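Local coordinates for uncharacterized protein VP1736 (Vibrio parahaemolyticus, PDB 3LXQ) that is of unknown function but carries a sulfatase-family domain of the alkaline phosphatase clan, built round a mixed beta-sheet with helices packed on it, at residues A[138-150]-A[432-444]. Residues are numbered along the deposited sequence; the frame is centred on the assembly and turned at random.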
ATOM      1  N   GLU A 138       5.126  -1.762   4.334  1.00 24.91           N
ATOM      2  CA  GLU A 138       5.892  -0.507   4.442  1.00 25.33           C
ATOM      3  C   GLU A 138       5.111   0.685   3.885  1.00 24.91           C
ATOM      4  O   GLU A 138       4.926   1.700   4.570  1.00 25.38           O
ATOM      5  CB  GLU A 138       7.207  -0.666   3.688  1.00 25.42           C
ATOM      6  CG  GLU A 138       8.000   0.599   3.401  1.00 25.47           C
ATOM      7  CD  GLU A 138       9.319   0.259   2.713  1.00 25.56           C
ATOM      8  OE1 GLU A 138       9.268  -0.145   1.532  1.00 28.50           O
ATOM      9  OE2 GLU A 138      10.397   0.359   3.354  1.00 26.02           O
ATOM     10  N   ALA A 139       4.631   0.533   2.651  1.00 23.78           N
ATOM     11  CA  ALA A 139       3.953   1.611   1.945  1.00 23.79           C
ATOM     12  C   ALA A 139       2.676   2.067   2.610  1.00 24.29           C
ATOM     13  O   ALA A 139       2.405   3.257   2.628  1.00 25.62           O
ATOM     14  CB  ALA A 139       3.659   1.217   0.511  1.00 22.35           C
ATOM     15  N   VAL A 140       1.864   1.141   3.124  1.00 24.77           N
ATOM     16  CA  VAL A 140       0.555   1.558   3.664  1.00 26.12           C
ATOM     17  C   VAL A 140       0.581   1.849   5.150  1.00 27.54           C
ATOM     18  O   VAL A 140      -0.356   2.452   5.682  1.00 29.66           O
ATOM     19  CB  VAL A 140      -0.581   0.548   3.331  1.00 26.68           C
ATOM     20  CG1 VAL A 140      -0.681   0.363   1.822  1.00 26.15           C
ATOM     21  CG2 VAL A 140      -0.361  -0.809   4.044  1.00 25.94           C
ATOM     22  N   THR A 141       1.641   1.454   5.840  1.00 27.49           N
ATOM     23  CA  THR A 141       1.696   1.770   7.279  1.00 29.51           C
ATOM     24  C   THR A 141       2.619   2.942   7.588  1.00 29.06           C
ATOM     25  O   THR A 141       2.464   3.600   8.622  1.00 30.45           O
ATOM     26  CB  THR A 141       2.111   0.569   8.146  1.00 30.81           C
ATOM     27  OG1 THR A 141       3.428   0.149   7.786  1.00 29.66           O
ATOM     28  CG2 THR A 141       1.136  -0.568   7.971  1.00 33.21           C
ATOM     29  N   THR A 142       3.585   3.179   6.705  1.00 27.82           N
ATOM     30  CA  THR A 142       4.611   4.215   6.913  1.00 27.72           C
ATOM     31  C   THR A 142       4.703   5.245   5.778  1.00 27.00           C
ATOM     32  O   THR A 142       5.156   6.364   6.004  1.00 28.10           O
ATOM     33  CB  THR A 142       6.029   3.633   7.065  1.00 27.42           C
ATOM     34  OG1 THR A 142       6.560   3.315   5.769  1.00 25.27           O
ATOM     35  CG2 THR A 142       6.051   2.409   7.936  1.00 27.58           C
ATOM     36  N   GLY A 143       4.336   4.854   4.557  1.00 25.22           N
ATOM     37  CA  GLY A 143       4.385   5.784   3.425  1.00 23.92           C
ATOM     38  C   GLY A 143       5.791   5.987   2.916  1.00 23.75           C
ATOM     39  O   GLY A 143       6.018   6.826   2.043  1.00 23.88           O
ATOM     40  N   PHE A 144       6.727   5.190   3.445  1.00 23.78           N
ATOM     41  CA  PHE A 144       8.148   5.323   3.169  1.00 23.97           C
ATOM     42  C   PHE A 144       8.396   4.781   1.783  1.00 22.94           C
ATOM     43  O   PHE A 144       7.899   3.705   1.451  1.00 23.02           O
ATOM     44  CB  PHE A 144       8.948   4.518   4.202  1.00 25.31           C
ATOM     45  CG  PHE A 144      10.435   4.840   4.253  1.00 26.56           C
ATOM     46  CD1 PHE A 144      10.887   6.136   4.492  1.00 27.62           C
ATOM     47  CD2 PHE A 144      11.372   3.821   4.130  1.00 26.76           C
ATOM     48  CE1 PHE A 144      12.246   6.421   4.556  1.00 29.00           C
ATOM     49  CE2 PHE A 144      12.740   4.092   4.206  1.00 27.85           C
ATOM     50  CZ  PHE A 144      13.182   5.390   4.420  1.00 29.29           C
ATOM     51  N   PRO A 145       9.143   5.528   0.961  1.00 23.31           N
ATOM     52  CA  PRO A 145       9.462   5.096  -0.399  1.00 22.95           C
ATOM     53  C   PRO A 145      10.467   3.952  -0.383  1.00 23.77           C
ATOM     54  O   PRO A 145      10.962   3.584   0.679  1.00 24.82           O
ATOM     55  CB  PRO A 145      10.089   6.350  -1.049  1.00 23.65           C
ATOM     56  CG  PRO A 145       9.854   7.460  -0.109  1.00 24.30           C
ATOM     57  CD  PRO A 145       9.701   6.862   1.243  1.00 23.89           C
ATOM     58  N   PRO A 146      10.735   3.367  -1.553  1.00 25.15           N
ATOM     59  CA  PRO A 146      11.546   2.154  -1.686  1.00 26.18           C
ATOM     60  C   PRO A 146      13.052   2.410  -1.791  1.00 27.79           C
ATOM     61  O   PRO A 146      13.486   3.529  -2.080  1.00 29.19           O
ATOM     62  CB  PRO A 146      11.017   1.521  -2.985  1.00 25.98           C
ATOM     63  CG  PRO A 146      10.538   2.702  -3.803  1.00 25.23           C
ATOM     64  CD  PRO A 146      10.115   3.780  -2.818  1.00 25.26           C
ATOM     65  N   SER A 147      13.840   1.369  -1.542  1.00 29.18           N
ATOM     66  CA  SER A 147      15.284   1.409  -1.748  1.00 30.56           C
ATOM     67  C   SER A 147      15.669   0.104  -2.412  1.00 31.40           C
ATOM     68  O   SER A 147      14.804  -0.761  -2.588  1.00 30.59           O
ATOM     69  CB  SER A 147      16.033   1.609  -0.411  1.00 31.88           C
ATOM     70  OG  SER A 147      15.995   0.453   0.414  1.00 32.80           O
ATOM     71  N   PRO A 148      16.951  -0.046  -2.809  1.00 33.39           N
ATOM     72  CA  PRO A 148      17.459  -1.344  -3.281  1.00 34.69           C
ATOM     73  C   PRO A 148      17.564  -2.349  -2.148  1.00 35.20           C
ATOM     74  O   PRO A 148      17.818  -3.522  -2.398  1.00 36.49           O
ATOM     75  CB  PRO A 148      18.868  -1.009  -3.787  1.00 37.36           C
ATOM     76  CG  PRO A 148      18.845   0.424  -4.040  1.00 36.95           C
ATOM     77  CD  PRO A 148      17.936   1.019  -3.024  1.00 34.73           C
ATOM     78  N   SER A 149      17.393  -1.880  -0.913  1.00 34.68           N
ATOM     79  CA  SER A 149      17.432  -2.744   0.255  1.00 35.50           C
ATOM     80  C   SER A 149      16.053  -3.301   0.533  1.00 33.86           C
ATOM     81  O   SER A 149      15.078  -2.988  -0.172  1.00 32.41           O
ATOM     82  CB  SER A 149      17.915  -1.971   1.490  1.00 36.50           C
ATOM     83  OG  SER A 149      19.284  -1.658   1.378  1.00 38.55           O
ATOM     84  N   ARG A 150      15.970  -4.110   1.585  1.00 34.62           N
ATOM     85  CA  ARG A 150      14.699  -4.663   2.029  1.00 33.71           C
ATOM     86  C   ARG A 150      13.853  -3.548   2.633  1.00 31.49           C
ATOM     87  O   ARG A 150      14.381  -2.562   3.143  1.00 31.03           O
ATOM     88  CB  ARG A 150      14.933  -5.785   3.042  1.00 35.91           C
ATOM     89  CG  ARG A 150      15.907  -6.861   2.557  1.00 40.40           C
ATOM     90  CD  ARG A 150      16.149  -7.981   3.576  1.00 47.16           C
ATOM     91  NE  ARG A 150      16.468  -7.508   4.927  1.00 51.73           N
ATOM     92  CZ  ARG A 150      17.689  -7.193   5.371  1.00 55.39           C
ATOM     93  NH1 ARG A 150      18.741  -7.271   4.565  1.00 57.81           N
ATOM     94  NH2 ARG A 150      17.856  -6.787   6.633  1.00 56.03           N
ATOM     95  N   ALA A 432      14.898   8.091  -6.082  1.00 31.53           N
ATOM     96  CA  ALA A 432      15.561   6.790  -5.943  1.00 31.61           C
ATOM     97  C   ALA A 432      16.447   6.709  -4.699  1.00 32.10           C
ATOM     98  O   ALA A 432      16.574   5.648  -4.091  1.00 32.28           O
ATOM     99  CB  ALA A 432      16.407   6.490  -7.185  1.00 32.45           C
ATOM    100  N   LEU A 433      17.077   7.826  -4.348  1.00 33.08           N
ATOM    101  CA  LEU A 433      18.057   7.878  -3.265  1.00 33.45           C
ATOM    102  C   LEU A 433      17.468   8.136  -1.890  1.00 32.73           C
ATOM    103  O   LEU A 433      18.125   7.876  -0.871  1.00 33.07           O
ATOM    104  CB  LEU A 433      19.076   8.980  -3.548  1.00 36.18           C
ATOM    105  CG  LEU A 433      20.011   8.815  -4.736  1.00 38.13           C
ATOM    106  CD1 LEU A 433      20.777  10.110  -4.972  1.00 41.64           C
ATOM    107  CD2 LEU A 433      20.971   7.652  -4.506  1.00 40.59           C
ATOM    108  N   PHE A 434      16.253   8.676  -1.852  1.00 30.53           N
ATOM    109  CA  PHE A 434      15.748   9.267  -0.609  1.00 30.72           C
ATOM    110  C   PHE A 434      15.636   8.271   0.550  1.00 30.30           C
ATOM    111  O   PHE A 434      16.199   8.508   1.620  1.00 31.68           O
ATOM    112  CB  PHE A 434      14.419  10.016  -0.826  1.00 29.41           C
ATOM    113  CG  PHE A 434      13.777  10.471   0.453  1.00 30.49           C
ATOM    114  CD1 PHE A 434      14.344  11.493   1.201  1.00 30.14           C
ATOM    115  CD2 PHE A 434      12.622   9.861   0.922  1.00 30.18           C
ATOM    116  CE1 PHE A 434      13.768  11.910   2.386  1.00 31.22           C
ATOM    117  CE2 PHE A 434      12.038  10.269   2.113  1.00 33.01           C
ATOM    118  CZ  PHE A 434      12.615  11.302   2.851  1.00 31.75           C
ATOM    119  N   ALA A 435      14.921   7.169   0.335  1.00 29.12           N
ATOM    120  CA  ALA A 435      14.686   6.191   1.392  1.00 29.71           C
ATOM    121  C   ALA A 435      15.994   5.644   1.950  1.00 31.08           C
ATOM    122  O   ALA A 435      16.149   5.526   3.174  1.00 32.80           O
ATOM    123  CB  ALA A 435      13.803   5.066   0.912  1.00 29.06           C
ATOM    124  N   SER A 436      16.929   5.336   1.056  1.00 40.71           N
ATOM    125  CA  SER A 436      18.254   4.851   1.435  1.00 44.00           C
ATOM    126  C   SER A 436      18.988   5.853   2.346  1.00 44.76           C
ATOM    127  O   SER A 436      19.569   5.466   3.358  1.00 45.75           O
ATOM    128  CB  SER A 436      19.064   4.540   0.185  1.00 46.55           C
ATOM    129  OG  SER A 436      20.356   4.081   0.511  1.00 51.61           O
ATOM    130  N   LYS A 437      18.912   7.141   2.016  1.00 44.07           N
ATOM    131  CA  LYS A 437      19.547   8.166   2.836  1.00 44.86           C
ATOM    132  C   LYS A 437      18.766   8.468   4.118  1.00 43.26           C
ATOM    133  O   LYS A 437      19.366   8.724   5.170  1.00 44.72           O
ATOM    134  CB  LYS A 437      19.793   9.439   2.018  1.00 45.20           C
ATOM    135  CG  LYS A 437      21.015   9.377   1.102  1.00 49.04           C
ATOM    136  CD  LYS A 437      22.242   9.952   1.815  1.00 52.74           C
ATOM    137  CE  LYS A 437      23.503   9.851   0.972  1.00 57.81           C
ATOM    138  NZ  LYS A 437      24.218   8.543   1.143  1.00 61.23           N
ATOM    139  N   ALA A 438      17.437   8.451   4.035  1.00 40.70           N
ATOM    140  CA  ALA A 438      16.586   8.767   5.193  1.00 39.38           C
ATOM    141  C   ALA A 438      16.749   7.709   6.272  1.00 40.48           C
ATOM    142  O   ALA A 438      16.742   8.019   7.475  1.00 40.75           O
ATOM    143  CB  ALA A 438      15.116   8.886   4.777  1.00 37.06           C
ATOM    144  N   TYR A 439      16.891   6.463   5.819  1.00 41.33           N
ATOM    145  CA  TYR A 439      17.149   5.328   6.694  1.00 43.12           C
ATOM    146  C   TYR A 439      18.494   5.482   7.402  1.00 46.08           C
ATOM    147  O   TYR A 439      18.557   5.430   8.630  1.00 47.23           O
ATOM    148  CB  TYR A 439      17.082   4.001   5.918  1.00 43.71           C
ATOM    149  CG  TYR A 439      17.421   2.806   6.778  1.00 45.21           C
ATOM    150  CD1 TYR A 439      18.662   2.182   6.687  1.00 48.48           C
ATOM    151  CD2 TYR A 439      16.510   2.325   7.717  1.00 45.00           C
ATOM    152  CE1 TYR A 439      18.980   1.099   7.501  1.00 50.63           C
ATOM    153  CE2 TYR A 439      16.818   1.253   8.535  1.00 46.53           C
ATOM    154  CZ  TYR A 439      18.048   0.642   8.419  1.00 49.93           C
ATOM    155  OH  TYR A 439      18.342  -0.426   9.230  1.00 52.95           O
ATOM    156  N   GLN A 440      19.558   5.681   6.622  1.00 47.92           N
ATOM    157  CA  GLN A 440      20.900   5.931   7.158  1.00 51.46           C
ATOM    158  C   GLN A 440      20.951   7.038   8.205  1.00 51.49           C
ATOM    159  O   GLN A 440      21.686   6.928   9.183  1.00 53.22           O
ATOM    160  CB  GLN A 440      21.872   6.312   6.041  1.00 53.53           C
ATOM    161  CG  GLN A 440      22.224   5.194   5.094  1.00 57.00           C
ATOM    162  CD  GLN A 440      23.240   5.627   4.046  1.00 62.00           C
ATOM    163  OE1 GLN A 440      24.181   6.377   4.339  1.00 64.52           O
ATOM    164  NE2 GLN A 440      23.058   5.149   2.816  1.00 62.47           N
ATOM    165  N   ASN A 441      20.176   8.101   7.992  1.00 49.16           N
ATOM    166  CA  ASN A 441      20.306   9.302   8.813  1.00 49.95           C
ATOM    167  C   ASN A 441      19.186   9.540   9.819  1.00 48.84           C
ATOM    168  O   ASN A 441      19.190  10.554  10.524  1.00 49.43           O
ATOM    169  CB  ASN A 441      20.531  10.531   7.933  1.00 49.92           C
ATOM    170  CG  ASN A 441      21.824  10.443   7.142  1.00 52.36           C
ATOM    171  OD1 ASN A 441      22.854  10.947   7.567  1.00 56.19           O
ATOM    172  ND2 ASN A 441      21.777   9.775   5.996  1.00 52.12           N
ATOM    173  N   ASN A 442      18.257   8.590   9.902  1.00 47.29           N
ATOM    174  CA  ASN A 442      17.138   8.644  10.853  1.00 46.81           C
ATOM    175  C   ASN A 442      16.201   9.806  10.576  1.00 45.47           C
ATOM    176  O   ASN A 442      15.758  10.508  11.493  1.00 46.02           O
ATOM    177  CB  ASN A 442      17.640   8.682  12.302  1.00 49.56           C
ATOM    178  CG  ASN A 442      18.664   7.610  12.580  1.00 51.90           C
ATOM    179  OD1 ASN A 442      19.855   7.896  12.695  1.00 53.44           O
ATOM    180  ND2 ASN A 442      18.212   6.359  12.652  1.00 51.83           N
ATOM    181  N   TRP A 443      15.878   9.977   9.295  1.00 43.67           N
ATOM    182  CA  TRP A 443      15.030  11.081   8.865  1.00 42.72           C
ATOM    183  C   TRP A 443      13.558  10.722   8.910  1.00 41.39           C
ATOM    184  O   TRP A 443      12.707  11.540   8.562  1.00 41.03           O
ATOM    185  CB  TRP A 443      15.403  11.557   7.459  1.00 41.93           C
ATOM    186  CG  TRP A 443      16.731  12.270   7.368  1.00 43.24           C
ATOM    187  CD1 TRP A 443      17.446  12.846   8.396  1.00 44.27           C
ATOM    188  CD2 TRP A 443      17.485  12.512   6.172  1.00 43.66           C
ATOM    189  NE1 TRP A 443      18.603  13.414   7.903  1.00 44.93           N
ATOM    190  CE2 TRP A 443      18.646  13.230   6.544  1.00 45.03           C
ATOM    191  CE3 TRP A 443      17.286  12.198   4.819  1.00 42.32           C
ATOM    192  CZ2 TRP A 443      19.609  13.626   5.611  1.00 46.65           C
ATOM    193  CZ3 TRP A 443      18.249  12.587   3.894  1.00 43.23           C
ATOM    194  CH2 TRP A 443      19.397  13.289   4.295  1.00 45.56           C
ATOM    195  N   TYR A 444      13.255   9.519   9.380  1.00 40.61           N
ATOM    196  CA  TYR A 444      11.899   9.027   9.282  1.00 40.17           C
ATOM    197  C   TYR A 444      11.384   8.454  10.605  1.00 41.50           C
ATOM    198  O   TYR A 444      10.662   7.454  10.626  1.00 41.33           O
ATOM    199  CB  TYR A 444      11.792   8.028   8.117  1.00 38.32           C
ATOM    200  CG  TYR A 444      10.498   8.113   7.341  1.00 37.29           C
ATOM    201  CD1 TYR A 444      10.305   9.090   6.354  1.00 37.02           C
ATOM    202  CD2 TYR A 444       9.467   7.206   7.573  1.00 37.34           C
ATOM    203  CE1 TYR A 444       9.109   9.156   5.629  1.00 33.97           C
ATOM    204  CE2 TYR A 444       8.281   7.259   6.861  1.00 36.16           C
ATOM    205  CZ  TYR A 444       8.106   8.231   5.888  1.00 35.65           C
ATOM    206  OH  TYR A 444       6.911   8.267   5.203  1.00 34.95           O
TER
HETATM  207  O   HOH W   1       7.404   9.031   2.775  1.00 28.06           O
HETATM  208  O   HOH W   2      13.594   6.440  -1.949  1.00 27.63           O
HETATM  209  O   HOH W   3      16.194   4.663  -1.634  1.00 32.89           O
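Pro145 and Ala435 bring the two backbones within 5.6 Å, CA to CA, where the extended chain leaving helix 133-141 runs past the last turns of helix 422-441. Such proximity suits alanine: the methyl of Ala435 lies over one face of the Phe144 ring, with CB 3.6 Å from Phe144 CZ, and also meets the carbonyl oxygens of Pro145 and Pro146. Phe144 holds its CG anti to the backbone N (chi1 -165°), which carries the ring to the helix, where Ala438 CB touches its edge. The same ring turns CD1 over the centre of the Tyr444 face, an edge-to-face pair with planes at 54°. Pro145, whose ring puts CG at the edge of Phe434, extends the apolar surface.

Past the Schellman motif at Asn442, the Tyr444 side chain is directed at 138-150, and its OH donates to Thr142 O over 2.7 Å. A water gives one proton to that hydroxyl and the other to Gly143 O. Thr142 OG1 donates to Glu138 O (2.6 Å), which also takes the N-H of Thr142 and Gly143, and accepts from Phe144 N, making an ST turn just where the chain leaves the helix. Gly143 takes up a positive phi that glycine tolerates easily. Farther along, one water accepts from Ala435 N. A second accepts from Ser436 N and sits near Ala432 O, 5.2 Å from Ser436 N, where the direct helix bond is missing. Both lie within bonding distance of Pro146 O.

Phe162 adds another aromatic ring beside Phe144 and Tyr444. The chemistry thus joins a sulfatase-family loop to the C-terminal helix through aromatic rings packed on its alanine face, while the Tyr444 hydroxyl and a water serve the Thr142 and Gly143 carbonyls and waters take two helix N-H groups.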